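Local coordinates for protein aldehyde dehydrogenase (Bartonella henselae, PDB 3I44) that probably oxidises aldehydes to carboxylic acids with a nicotinamide cofactor, as members of the aldehyde dehydrogenase family do, at residues W171-N176 with C295-G300; V178-I183 with A477-L482; V231-S236 with S257-N262; E419-A424 with A447-S452. The protein carries 1 engineered substitution. One frame throughout, in Å; residues are numbered along the deposited sequence.

Contact 1: W171-N176 with C295-G300; sequences WNWPMN and CFYNSG
The PWNWP sequence familiar from aldehyde dehydrogenases contributes N172 and W173 to this contact, and Y297 and N298, in the turn that follows helix 287-296, meet them. The one hydrogen bond across it is given by N298 ND2 to the backbone N172 O, at 3.1 Å and nearly straight, with 160° at the hydrogen. The donor arrives above the carbonyl plane, while the acceptor lies close to the plane of the N298 amide. The same NH2 also bonds to Q301 O, and N172 O takes a second donor from Q124, so both ends are doubly held. N298 reaches across because its CG is anti to the backbone N (chi1 -154°); its backbone is in the left-handed helical region, which asparagine tolerates well. N298 ND2 lies over one face of the W173 indole, 3.1 Å above the ring plane and shifted toward the rim, with the amide tilted 43° to the ring. Although W173 NE1 and N298 ND2 are only 3.2 Å apart, both are donors and no bond joins them; NE1 is satisfied by S302. At the far end of the indole, W173 CH2 touches Y297 CE2 at 3.7 Å, the tyrosine carbon lying at the indole edge. A broad, flat tryptophan can thus take an amide on its face and an aromatic neighbour at its rim. The side chain of N172 is held by Q177 and Q301. By analogy with relatives, N172 is probably the oxyanion-hole asparagine, with N298 and Q301 as second-shell groups that position it in the active site.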
loop_
_atom_site.group_PDB
_atom_site.type_symbol
_atom_site.label_atom_id
_atom_site.label_comp_id
_atom_site.label_asym_id
_atom_site.label_seq_id
_atom_site.Cartn_x
_atom_site.Cartn_y
_atom_site.Cartn_z
ATOM N N TRP A 171 16.581 3.048 16.198
ATOM C CA TRP A 171 17.885 3.376 16.813
ATOM C C TRP A 171 19.101 2.713 16.171
ATOM O O TRP A 171 20.224 3.050 16.517
ATOM C CB TRP A 171 17.856 2.962 18.306
ATOM C CG TRP A 171 17.330 1.584 18.490
ATOM C CD1 TRP A 171 16.036 1.228 18.728
ATOM C CD2 TRP A 171 18.059 0.361 18.350
ATOM N NE1 TRP A 171 15.927 -0.133 18.802
ATOM C CE2 TRP A 171 17.154 -0.692 18.572
ATOM C CE3 TRP A 171 19.400 0.057 18.103
ATOM C CZ2 TRP A 171 17.539 -2.020 18.543
ATOM C CZ3 TRP A 171 19.783 -1.242 18.069
ATOM C CH2 TRP A 171 18.860 -2.278 18.288
ATOM N N ASN A 172 18.893 1.721 15.312
ATOM C CA ASN A 172 19.983 0.879 14.858
ATOM C C ASN A 172 20.829 1.448 13.721
ATOM O O ASN A 172 22.020 1.188 13.682
ATOM C CB ASN A 172 19.513 -0.546 14.536
ATOM C CG ASN A 172 18.523 -0.617 13.386
ATOM O OD1 ASN A 172 17.639 0.226 13.268
ATOM N ND2 ASN A 172 18.639 -1.649 12.560
ATOM N N TRP A 173 20.213 2.160 12.788
ATOM C CA TRP A 173 20.922 2.824 11.716
ATOM C C TRP A 173 20.246 4.202 11.560
ATOM O O TRP A 173 19.609 4.502 10.522
ATOM C CB TRP A 173 20.825 1.996 10.430
ATOM C CG TRP A 173 21.775 0.845 10.343
ATOM C CD1 TRP A 173 21.496 -0.470 10.557
ATOM C CD2 TRP A 173 23.132 0.906 9.951
ATOM N NE1 TRP A 173 22.620 -1.239 10.343
ATOM C CE2 TRP A 173 23.643 -0.405 9.982
ATOM C CE3 TRP A 173 23.982 1.953 9.575
ATOM C CZ2 TRP A 173 24.957 -0.698 9.644
ATOM C CZ3 TRP A 173 25.297 1.657 9.250
ATOM C CH2 TRP A 173 25.770 0.349 9.289
ATOM N N PRO A 174 20.351 5.035 12.606
ATOM C CA PRO A 174 19.456 6.205 12.705
ATOM C C PRO A 174 19.476 7.187 11.506
ATOM O O PRO A 174 18.420 7.563 11.042
ATOM C CB PRO A 174 19.903 6.890 14.006
ATOM C CG PRO A 174 21.203 6.217 14.420
ATOM C CD PRO A 174 21.193 4.852 13.800
ATOM N N MET A 175 20.643 7.607 11.025
ATOM C CA MET A 175 20.716 8.573 9.936
ATOM C C MET A 175 20.405 7.919 8.605
ATOM O O MET A 175 19.852 8.584 7.729
ATOM C CB MET A 175 22.085 9.260 9.838
ATOM C CG MET A 175 22.222 10.545 10.597
ATOM S SD MET A 175 20.865 11.695 10.417
ATOM C CE MET A 175 19.955 11.313 11.911
ATOM N N ASN A 176 20.741 6.635 8.453
ATOM C CA ASN A 176 20.289 5.888 7.303
ATOM C C ASN A 176 18.744 6.029 7.187
ATOM O O ASN A 176 18.217 6.500 6.174
ATOM C CB ASN A 176 20.690 4.409 7.467
ATOM C CG ASN A 176 20.374 3.570 6.256
ATOM O OD1 ASN A 176 19.371 2.819 6.217
ATOM N ND2 ASN A 176 21.264 3.622 5.276
ATOM N N CYS A 295 27.273 -10.893 9.430
ATOM C CA CYS A 295 26.397 -11.204 10.553
ATOM C C CYS A 295 26.700 -10.387 11.825
ATOM O O CYS A 295 25.780 -9.944 12.508
ATOM C CB CYS A 295 26.426 -12.704 10.877
ATOM S SG CYS A 295 25.070 -13.228 12.013
ATOM N N PHE A 296 27.974 -10.167 12.135
ATOM C CA PHE A 296 28.337 -9.475 13.365
ATOM C C PHE A 296 28.419 -7.959 13.224
ATOM O O PHE A 296 28.485 -7.242 14.234
ATOM C CB PHE A 296 29.674 -9.995 13.911
ATOM C CG PHE A 296 29.689 -11.508 14.202
ATOM C CD1 PHE A 296 28.538 -12.180 14.626
ATOM C CD2 PHE A 296 30.865 -12.235 14.043
ATOM C CE1 PHE A 296 28.563 -13.575 14.877
ATOM C CE2 PHE A 296 30.915 -13.625 14.330
ATOM C CZ PHE A 296 29.755 -14.292 14.714
ATOM N N TYR A 297 28.430 -7.470 11.992
ATOM C CA TYR A 297 28.545 -6.040 11.740
ATOM C C TYR A 297 27.409 -5.298 12.434
ATOM O O TYR A 297 26.247 -5.762 12.457
ATOM C CB TYR A 297 28.523 -5.776 10.224
ATOM C CG TYR A 297 28.906 -4.378 9.814
ATOM C CD1 TYR A 297 30.170 -3.884 10.046
ATOM C CD2 TYR A 297 27.997 -3.563 9.172
ATOM C CE1 TYR A 297 30.523 -2.571 9.654
ATOM C CE2 TYR A 297 28.317 -2.286 8.781
ATOM C CZ TYR A 297 29.584 -1.793 8.996
ATOM O OH TYR A 297 29.873 -0.502 8.572
ATOM N N ASN A 298 27.729 -4.141 12.982
ATOM C CA ASN A 298 26.775 -3.376 13.818
ATOM C C ASN A 298 26.204 -4.248 14.953
ATOM O O ASN A 298 25.061 -4.055 15.395
ATOM C CB ASN A 298 25.639 -2.821 12.957
ATOM C CG ASN A 298 25.005 -1.566 13.540
ATOM O OD1 ASN A 298 25.690 -0.708 14.130
ATOM N ND2 ASN A 298 23.698 -1.430 13.346
ATOM N N SER A 299 27.020 -5.195 15.409
ATOM C CA SER A 299 26.668 -6.155 16.456
ATOM C C SER A 299 25.381 -6.906 16.130
ATOM O O SER A 299 24.627 -7.297 17.028
ATOM C CB SER A 299 26.588 -5.462 17.810
ATOM O OG SER A 299 27.770 -4.683 18.040
ATOM N N GLY A 300 25.158 -7.135 14.830
ATOM C CA GLY A 300 24.015 -7.884 14.362
ATOM C C GLY A 300 22.725 -7.098 14.302
ATOM O O GLY A 300 21.642 -7.682 14.048
#

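Contact 2: V178-I183 with A477-L482; sequences VTLKVI and AREGGL
L180, on helix 174-188, can be followed outward along the side chain as it lies against E479 and G480. Its CB already sits 3.6 Å from E479 OE2, CG is farther from the same oxygen, and the branch then divides. CD1 comes back to E479 OE2 at 3.5 Å, whereas CD2 turns to the backbone and rests on G480 CA at 3.8 Å. Leucine suits this place as an apolar filler: CB and CD1 make van der Waals contact with the carboxylate oxygen, and CD2 fills the place beside G480. Glycine fits there because, with phi at 97°, a beta carbon would be jammed against E479 O. The other carboxylate oxygen, E479 OE1, faces K181. K181 NZ gives it a salt-bridge hydrogen bond of 2.8 Å, meeting OE1 on the syn side but 33° out of the carboxylate plane. The lysine is extended up to CE and then bends at its last torsion (chi4 -68°), which folds the ammonium back to the glutamate, while K181 CG also passes 3.4 Å from E479 OE1. NZ is gripped further by S245 and T247, so this buried amine has several oxygen partners. One water ties the backbones together: it donates to L180 O at 2.6 Å and accepts from G480 N at 2.8 Å. The contact lies between helix 117-141, where L180 packs on H131 and F135, and two strands: K181 reaches S245 and T247 of strand 243-247, and E479 touches E270 of strand 266-270.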
loop_
_atom_site.group_PDB
_atom_site.type_symbol
_atom_site.label_atom_id
_atom_site.label_comp_id
_atom_site.label_asym_id
_atom_site.label_seq_id
_atom_site.Cartn_x
_atom_site.Cartn_y
_atom_site.Cartn_z
ATOM N N VAL A 178 16.511 8.011 8.928
ATOM C CA VAL A 178 15.970 9.363 8.879
ATOM C C VAL A 178 16.112 9.980 7.479
ATOM O O VAL A 178 15.146 10.533 6.954
ATOM C CB VAL A 178 16.625 10.296 9.938
ATOM C CG1 VAL A 178 16.291 11.755 9.678
ATOM C CG2 VAL A 178 16.202 9.862 11.352
ATOM N N THR A 179 17.286 9.870 6.864
ATOM C CA THR A 179 17.484 10.439 5.531
ATOM C C THR A 179 16.604 9.774 4.483
ATOM O O THR A 179 16.067 10.456 3.634
ATOM C CB THR A 179 18.968 10.433 5.072
ATOM O OG1 THR A 179 19.488 9.098 5.042
ATOM C CG2 THR A 179 19.819 11.276 5.979
ATOM N N LEU A 180 16.431 8.463 4.574
ATOM C CA LEU A 180 15.519 7.731 3.685
ATOM C C LEU A 180 14.070 8.225 3.750
ATOM O O LEU A 180 13.336 8.019 2.799
ATOM C CB LEU A 180 15.560 6.232 3.948
ATOM C CG LEU A 180 16.765 5.494 3.338
ATOM C CD1 LEU A 180 16.746 4.022 3.823
ATOM C CD2 LEU A 180 16.894 5.605 1.775
ATOM N N LYS A 181 13.661 8.871 4.840
ATOM C CA LYS A 181 12.301 9.337 4.949
ATOM C C LYS A 181 12.164 10.831 4.729
ATOM O O LYS A 181 11.292 11.237 4.008
ATOM C CB LYS A 181 11.720 8.957 6.310
ATOM C CG LYS A 181 11.639 7.437 6.499
ATOM C CD LYS A 181 10.907 7.109 7.805
ATOM C CE LYS A 181 11.099 5.662 8.174
ATOM N NZ LYS A 181 10.402 4.713 7.218
ATOM N N VAL A 182 13.016 11.641 5.346
ATOM C CA VAL A 182 12.801 13.088 5.340
ATOM C C VAL A 182 13.116 13.702 3.965
ATOM O O VAL A 182 12.428 14.603 3.519
ATOM C CB VAL A 182 13.665 13.789 6.402
ATOM C CG1 VAL A 182 13.621 15.288 6.213
ATOM C CG2 VAL A 182 13.204 13.382 7.823
ATOM N N ILE A 183 14.185 13.240 3.322
ATOM C CA ILE A 183 14.600 13.788 2.031
ATOM C C ILE A 183 13.562 13.566 0.934
ATOM O O ILE A 183 13.230 14.506 0.258
ATOM C CB ILE A 183 16.014 13.291 1.607
ATOM C CG1 ILE A 183 17.045 13.684 2.668
ATOM C CG2 ILE A 183 16.388 13.810 0.215
ATOM C CD1 ILE A 183 17.219 15.224 2.942
ATOM N N ALA A 477 7.516 -1.544 2.015
ATOM C CA ALA A 477 8.085 -0.234 1.685
ATOM C C ALA A 477 9.187 -0.359 0.617
ATOM O O ALA A 477 9.865 -1.373 0.514
ATOM C CB ALA A 477 8.635 0.368 2.908
ATOM N N ARG A 478 9.351 0.686 -0.167
ATOM C CA ARG A 478 10.370 0.740 -1.222
ATOM C C ARG A 478 11.057 2.099 -1.070
ATOM O O ARG A 478 10.632 3.103 -1.660
ATOM C CB ARG A 478 9.702 0.547 -2.573
ATOM C CG ARG A 478 9.164 -0.876 -2.796
ATOM C CD ARG A 478 10.289 -1.863 -3.123
ATOM N NE ARG A 478 9.947 -3.290 -3.262
ATOM C CZ ARG A 478 9.722 -4.139 -2.249
ATOM N NH1 ARG A 478 9.678 -3.710 -0.980
ATOM N NH2 ARG A 478 9.524 -5.415 -2.503
ATOM N N GLU A 479 12.055 2.134 -0.182
ATOM C CA GLU A 479 12.727 3.371 0.181
ATOM C C GLU A 479 13.926 3.605 -0.734
ATOM O O GLU A 479 14.512 2.665 -1.222
ATOM C CB GLU A 479 13.139 3.343 1.652
ATOM C CG GLU A 479 11.941 3.333 2.624
ATOM C CD GLU A 479 12.253 3.831 4.027
ATOM O OE1 GLU A 479 11.444 4.619 4.586
ATOM O OE2 GLU A 479 13.328 3.507 4.565
ATOM N N GLY A 480 14.293 4.858 -0.957
ATOM C CA GLY A 480 15.495 5.162 -1.704
ATOM C C GLY A 480 15.246 5.471 -3.176
ATOM O O GLY A 480 14.336 4.912 -3.814
ATOM N N GLY A 481 16.085 6.351 -3.732
ATOM C CA GLY A 481 15.968 6.724 -5.137
ATOM C C GLY A 481 14.555 7.125 -5.561
ATOM O O GLY A 481 13.788 7.763 -4.810
ATOM N N LEU A 482 14.190 6.714 -6.768
ATOM C CA LEU A 482 12.907 7.131 -7.337
ATOM C C LEU A 482 11.743 6.481 -6.595
ATOM O O LEU A 482 10.688 7.101 -6.428
ATOM C CB LEU A 482 12.806 6.730 -8.800
ATOM C CG LEU A 482 12.969 7.860 -9.799
ATOM C CD1 LEU A 482 13.139 7.237 -11.198
ATOM C CD2 LEU A 482 11.743 8.757 -9.702
HETATM O O HOH W 1 12.860 6.657 0.678
#

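Contact 3: V231-S236 with S257-N262; sequences VGSYLS and SKNASN
N259 lays its side chain along two serines of helix 228-237, one turn apart. Its CB meets S236 OG at 3.2 Å, and its amide nitrogen ND2 reaches S233 CB at 3.5 Å. The same ND2 passes 3.6 Å from S236 OG, an approach that is not a hydrogen bond. S236 OG stands between the backbone N and the carbonyl carbon (chi1 58°), from where its hydrogen goes to S233 O, one turn earlier, at 2.6 Å. That bond folds the hydroxyl onto its own helix. S233 OG is likewise turned to its own helix, bonded to G228 O. Where the backbones come nearest, A260 CA points a C-H at S236 O over 3.2 Å, with 136° at the hydrogen, and the small alanine side chain permits that approach. Serine and alanine therefore suit a place where the axes of 231-236 and 257-261 come within 8.6 Å. Their directions differ by 36°, so both run roughly the same way. Helix 250-261 also packs S257, K258 and S261 against S261 and S257 of the second subunit. Helix 228-237 leads from strand 221-223 into strand 243-247, and helix 250-261 joins 243-247 to its parallel neighbour 266-270. The contact thus packs together two successive connecting helices of beta-alpha-beta crossovers, as in the Rossmann-like cofactor domain of aldehyde dehydrogenases.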
loop_
_atom_site.group_PDB
_atom_site.type_symbol
_atom_site.label_atom_id
_atom_site.label_comp_id
_atom_site.label_asym_id
_atom_site.label_seq_id
_atom_site.Cartn_x
_atom_site.Cartn_y
_atom_site.Cartn_z
ATOM N N VAL A 231 2.959 8.431 21.572
ATOM C CA VAL A 231 3.082 9.337 20.417
ATOM C C VAL A 231 3.070 8.623 19.067
ATOM O O VAL A 231 2.427 9.095 18.142
ATOM C CB VAL A 231 4.341 10.247 20.500
ATOM C CG1 VAL A 231 4.544 11.019 19.183
ATOM C CG2 VAL A 231 4.208 11.202 21.707
ATOM N N GLY A 232 3.761 7.494 18.947
ATOM C CA GLY A 232 3.805 6.749 17.677
ATOM C C GLY A 232 2.431 6.294 17.222
ATOM O O GLY A 232 2.034 6.504 16.064
ATOM N N SER A 233 1.692 5.684 18.145
ATOM C CA SER A 233 0.318 5.261 17.888
ATOM C C SER A 233 -0.608 6.438 17.608
ATOM O O SER A 233 -1.470 6.339 16.744
ATOM C CB SER A 233 -0.257 4.465 19.061
ATOM O OG SER A 233 0.681 3.494 19.457
ATOM N N TYR A 234 -0.436 7.529 18.345
ATOM C CA TYR A 234 -1.252 8.717 18.146
ATOM C C TYR A 234 -1.047 9.358 16.738
ATOM O O TYR A 234 -2.009 9.756 16.064
ATOM C CB TYR A 234 -0.944 9.736 19.256
ATOM C CG TYR A 234 -1.836 10.950 19.204
ATOM C CD1 TYR A 234 -3.204 10.854 19.515
ATOM C CD2 TYR A 234 -1.334 12.183 18.809
ATOM C CE1 TYR A 234 -4.037 11.994 19.464
ATOM C CE2 TYR A 234 -2.143 13.325 18.746
ATOM C CZ TYR A 234 -3.492 13.225 19.071
ATOM O OH TYR A 234 -4.290 14.358 19.016
ATOM N N LEU A 235 0.202 9.466 16.297
ATOM C CA LEU A 235 0.476 9.870 14.902
ATOM C C LEU A 235 -0.189 8.922 13.880
ATOM O O LEU A 235 -0.838 9.360 12.927
ATOM C CB LEU A 235 2.004 9.923 14.644
ATOM C CG LEU A 235 2.822 10.969 15.407
ATOM C CD1 LEU A 235 4.315 10.882 15.035
ATOM C CD2 LEU A 235 2.322 12.395 15.174
ATOM N N SER A 236 -0.054 7.617 14.078
ATOM C CA SER A 236 -0.593 6.673 13.105
ATOM C C SER A 236 -2.114 6.728 13.008
ATOM O O SER A 236 -2.685 6.357 11.992
ATOM C CB SER A 236 -0.127 5.261 13.412
ATOM O OG SER A 236 -0.536 4.924 14.709
ATOM N N SER A 257 -0.205 -0.267 11.352
ATOM C CA SER A 257 -1.168 -0.541 10.297
ATOM C C SER A 257 -2.589 -0.561 10.825
ATOM O O SER A 257 -3.476 -0.027 10.173
ATOM C CB SER A 257 -0.898 -1.884 9.582
ATOM O OG SER A 257 0.273 -1.813 8.804
ATOM N N LYS A 258 -2.787 -1.179 11.995
ATOM C CA LYS A 258 -4.129 -1.247 12.617
ATOM C C LYS A 258 -4.634 0.160 12.947
ATOM O O LYS A 258 -5.762 0.517 12.591
ATOM C CB LYS A 258 -4.120 -2.146 13.878
ATOM N N ASN A 259 -3.778 0.990 13.542
ATOM C CA ASN A 259 -4.184 2.342 13.949
ATOM C C ASN A 259 -4.478 3.240 12.753
ATOM O O ASN A 259 -5.378 4.089 12.818
ATOM C CB ASN A 259 -3.112 2.989 14.841
ATOM C CG ASN A 259 -3.001 2.300 16.216
ATOM O OD1 ASN A 259 -3.986 1.801 16.727
ATOM N ND2 ASN A 259 -1.807 2.258 16.784
ATOM N N ALA A 260 -3.744 3.028 11.651
ATOM C CA ALA A 260 -3.866 3.872 10.456
ATOM C C ALA A 260 -5.113 3.562 9.616
ATOM O O ALA A 260 -5.552 4.388 8.816
ATOM C CB ALA A 260 -2.594 3.728 9.589
ATOM N N SER A 261 -5.662 2.361 9.774
ATOM C CA SER A 261 -6.711 1.874 8.891
ATOM C C SER A 261 -8.002 2.686 9.007
ATOM O O SER A 261 -8.708 2.885 8.016
ATOM C CB SER A 261 -6.970 0.398 9.170
ATOM O OG SER A 261 -7.479 0.288 10.489
ATOM N N ASN A 262 -8.308 3.206 10.190
ATOM C CA ASN A 262 -9.521 4.016 10.323
ATOM C C ASN A 262 -9.498 5.363 9.549
ATOM O O ASN A 262 -10.542 5.953 9.320
ATOM C CB ASN A 262 -9.842 4.279 11.788
ATOM C CG ASN A 262 -11.323 4.443 12.020
ATOM O OD1 ASN A 262 -11.834 5.573 12.140
ATOM N ND2 ASN A 262 -12.042 3.310 12.049
#

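Contact 4: E419-A424 with A447-S452; sequences EAVTLA and AAQVRS
V421 and A424, on one side of helix 417-425, pack against Q449 and V450, at and just after the end of helix 440-449, and the two pairs differ in character. The buried part is the pair of A424 and V450, whose A424 CB and V450 CG1 meet at 4.1 Å. A small methyl against a branched one fits this enclosed spot beside the sheet. The V421 pair, though its atoms come slightly closer, lies toward solvent, because Q449 is exposed. V421 places both methyls around the glutamine's first carbon, V421 CG1 and CG2 each lying 3.9 Å from Q449 CB; CG1 anti to the backbone N (chi1 160°) turns the fork of the valine onto that carbon. The two side chains cross at about a right angle. Beyond CG the glutamine runs extended, so that Q449 OE1 passes 4.0 Å from V421 CG2, while its NE2 bonds to R445 O; a glutamine can thus offer its aliphatic part to the valine and keep its amide at the surface. Away from the glutamine, at the A424 and R451 end, a water lies 2.8 Å from A424 O and makes a weak, long bond of 3.4 Å to R451 O. N425 takes up Q449 O and R451 N, and R451 leads away to salt bridges with D490 and E242 of the second subunit. Within the fold, A424 and V450 both rest on I278 of strand 276-279, while A420 reaches F414 of strand 408-414 and A447 reaches I435 of strand 432-436.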
loop_
_atom_site.group_PDB
_atom_site.type_symbol
_atom_site.label_atom_id
_atom_site.label_comp_id
_atom_site.label_asym_id
_atom_site.label_seq_id
_atom_site.Cartn_x
_atom_site.Cartn_y
_atom_site.Cartn_z
ATOM N N GLU A 419 16.350 -28.160 -1.188
ATOM C CA GLU A 419 16.416 -28.135 0.270
ATOM C C GLU A 419 16.883 -26.749 0.745
ATOM O O GLU A 419 16.363 -26.188 1.710
ATOM C CB GLU A 419 17.370 -29.219 0.767
ATOM C CG GLU A 419 17.004 -29.818 2.107
ATOM C CD GLU A 419 18.157 -30.597 2.749
ATOM O OE1 GLU A 419 18.991 -31.191 2.004
ATOM O OE2 GLU A 419 18.209 -30.598 4.008
ATOM N N ALA A 420 17.849 -26.179 0.032
ATOM C CA ALA A 420 18.328 -24.831 0.362
ATOM C C ALA A 420 17.218 -23.780 0.209
ATOM O O ALA A 420 17.031 -22.918 1.078
ATOM C CB ALA A 420 19.539 -24.472 -0.492
ATOM N N VAL A 421 16.467 -23.873 -0.891
ATOM C CA VAL A 421 15.388 -22.947 -1.153
ATOM C C VAL A 421 14.278 -23.107 -0.100
ATOM O O VAL A 421 13.742 -22.109 0.389
ATOM C CB VAL A 421 14.821 -23.149 -2.532
ATOM C CG1 VAL A 421 13.402 -22.541 -2.638
ATOM C CG2 VAL A 421 15.792 -22.584 -3.598
ATOM N N THR A 422 13.953 -24.349 0.252
ATOM C CA THR A 422 12.917 -24.611 1.242
ATOM C C THR A 422 13.293 -24.002 2.573
ATOM O O THR A 422 12.508 -23.295 3.172
ATOM C CB THR A 422 12.668 -26.153 1.414
ATOM O OG1 THR A 422 12.215 -26.699 0.167
ATOM C CG2 THR A 422 11.613 -26.439 2.533
ATOM N N LEU A 423 14.498 -24.295 3.036
ATOM C CA LEU A 423 15.014 -23.689 4.267
ATOM C C LEU A 423 15.036 -22.151 4.203
ATOM O O LEU A 423 14.594 -21.492 5.125
ATOM C CB LEU A 423 16.418 -24.213 4.576
ATOM C CG LEU A 423 16.489 -25.681 5.025
ATOM C CD1 LEU A 423 17.878 -26.283 4.824
ATOM C CD2 LEU A 423 16.020 -25.768 6.501
ATOM N N ALA A 424 15.556 -21.588 3.116
ATOM C CA ALA A 424 15.618 -20.120 2.985
ATOM C C ALA A 424 14.211 -19.501 3.060
ATOM O O ALA A 424 14.020 -18.425 3.650
ATOM C CB ALA A 424 16.320 -19.720 1.686
ATOM N N ALA A 447 18.193 -17.417 -6.932
ATOM C CA ALA A 447 17.700 -16.049 -6.793
ATOM C C ALA A 447 16.218 -15.934 -7.186
ATOM O O ALA A 447 15.467 -15.191 -6.554
ATOM C CB ALA A 447 18.553 -15.043 -7.590
ATOM N N ALA A 448 15.815 -16.662 -8.220
ATOM C CA ALA A 448 14.445 -16.633 -8.691
ATOM C C ALA A 448 13.489 -17.342 -7.744
ATOM O O ALA A 448 12.314 -17.016 -7.745
ATOM C CB ALA A 448 14.325 -17.247 -10.126
ATOM N N GLN A 449 13.977 -18.307 -6.956
ATOM C CA GLN A 449 13.115 -19.070 -6.077
ATOM C C GLN A 449 12.995 -18.540 -4.641
ATOM O O GLN A 449 12.047 -18.886 -3.971
ATOM C CB GLN A 449 13.567 -20.519 -6.023
ATOM C CG GLN A 449 13.460 -21.263 -7.358
ATOM C CD GLN A 449 14.050 -22.652 -7.254
ATOM O OE1 GLN A 449 13.457 -23.524 -6.650
ATOM N NE2 GLN A 449 15.232 -22.857 -7.827
ATOM N N VAL A 450 13.939 -17.727 -4.167
ATOM C CA VAL A 450 13.891 -17.261 -2.772
ATOM C C VAL A 450 12.934 -16.094 -2.686
ATOM O O VAL A 450 12.853 -15.246 -3.602
ATOM C CB VAL A 450 15.267 -16.847 -2.157
ATOM C CG1 VAL A 450 16.193 -18.053 -2.022
ATOM C CG2 VAL A 450 15.929 -15.736 -2.965
ATOM N N ARG A 451 12.237 -16.027 -1.560
ATOM C CA ARG A 451 11.135 -15.095 -1.408
ATOM C C ARG A 451 11.544 -13.927 -0.556
ATOM O O ARG A 451 11.366 -13.919 0.655
ATOM C CB ARG A 451 9.906 -15.832 -0.852
ATOM C CG ARG A 451 8.625 -15.017 -0.922
ATOM C CD ARG A 451 7.820 -15.144 -2.227
ATOM N NE ARG A 451 6.480 -14.594 -1.947
ATOM C CZ ARG A 451 6.130 -13.301 -2.009
ATOM N NH1 ARG A 451 7.002 -12.374 -2.413
ATOM N NH2 ARG A 451 4.880 -12.930 -1.667
ATOM N N SER A 452 12.097 -12.906 -1.214
ATOM C CA SER A 452 12.527 -11.705 -0.533
ATOM C C SER A 452 12.406 -10.494 -1.457
ATOM O O SER A 452 12.339 -10.627 -2.678
ATOM C CB SER A 452 13.964 -11.859 -0.006
ATOM O OG SER A 452 14.867 -12.328 -1.004
HETATM O O HOH W 2 13.144 -15.874 2.817
#

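Overall arrangement
Contacts 1 and 2 share helix 174-188, their segments adjoin in sequence, and their centres lie about 17 Å apart; along the chain they cross. Contact 1 joins the start of that helix to the turn after helix 287-296, and contact 2 joins its middle to the late 477-482 segment. Contact 3, nested within both, lies in the Rossmann-like part, its centre about 20 Å from that of contact 2. Contact 4 follows contact 3 in series, centres about 34 Å apart, on the sheet containing strands 276-279 and 432-436, which probably belongs to the catalytic domain. It is nested inside the loop closed by contact 2, nearest atoms about 6 Å apart. Contacts 3 and 4 lie beside the second subunit, as does R478 of contact 2.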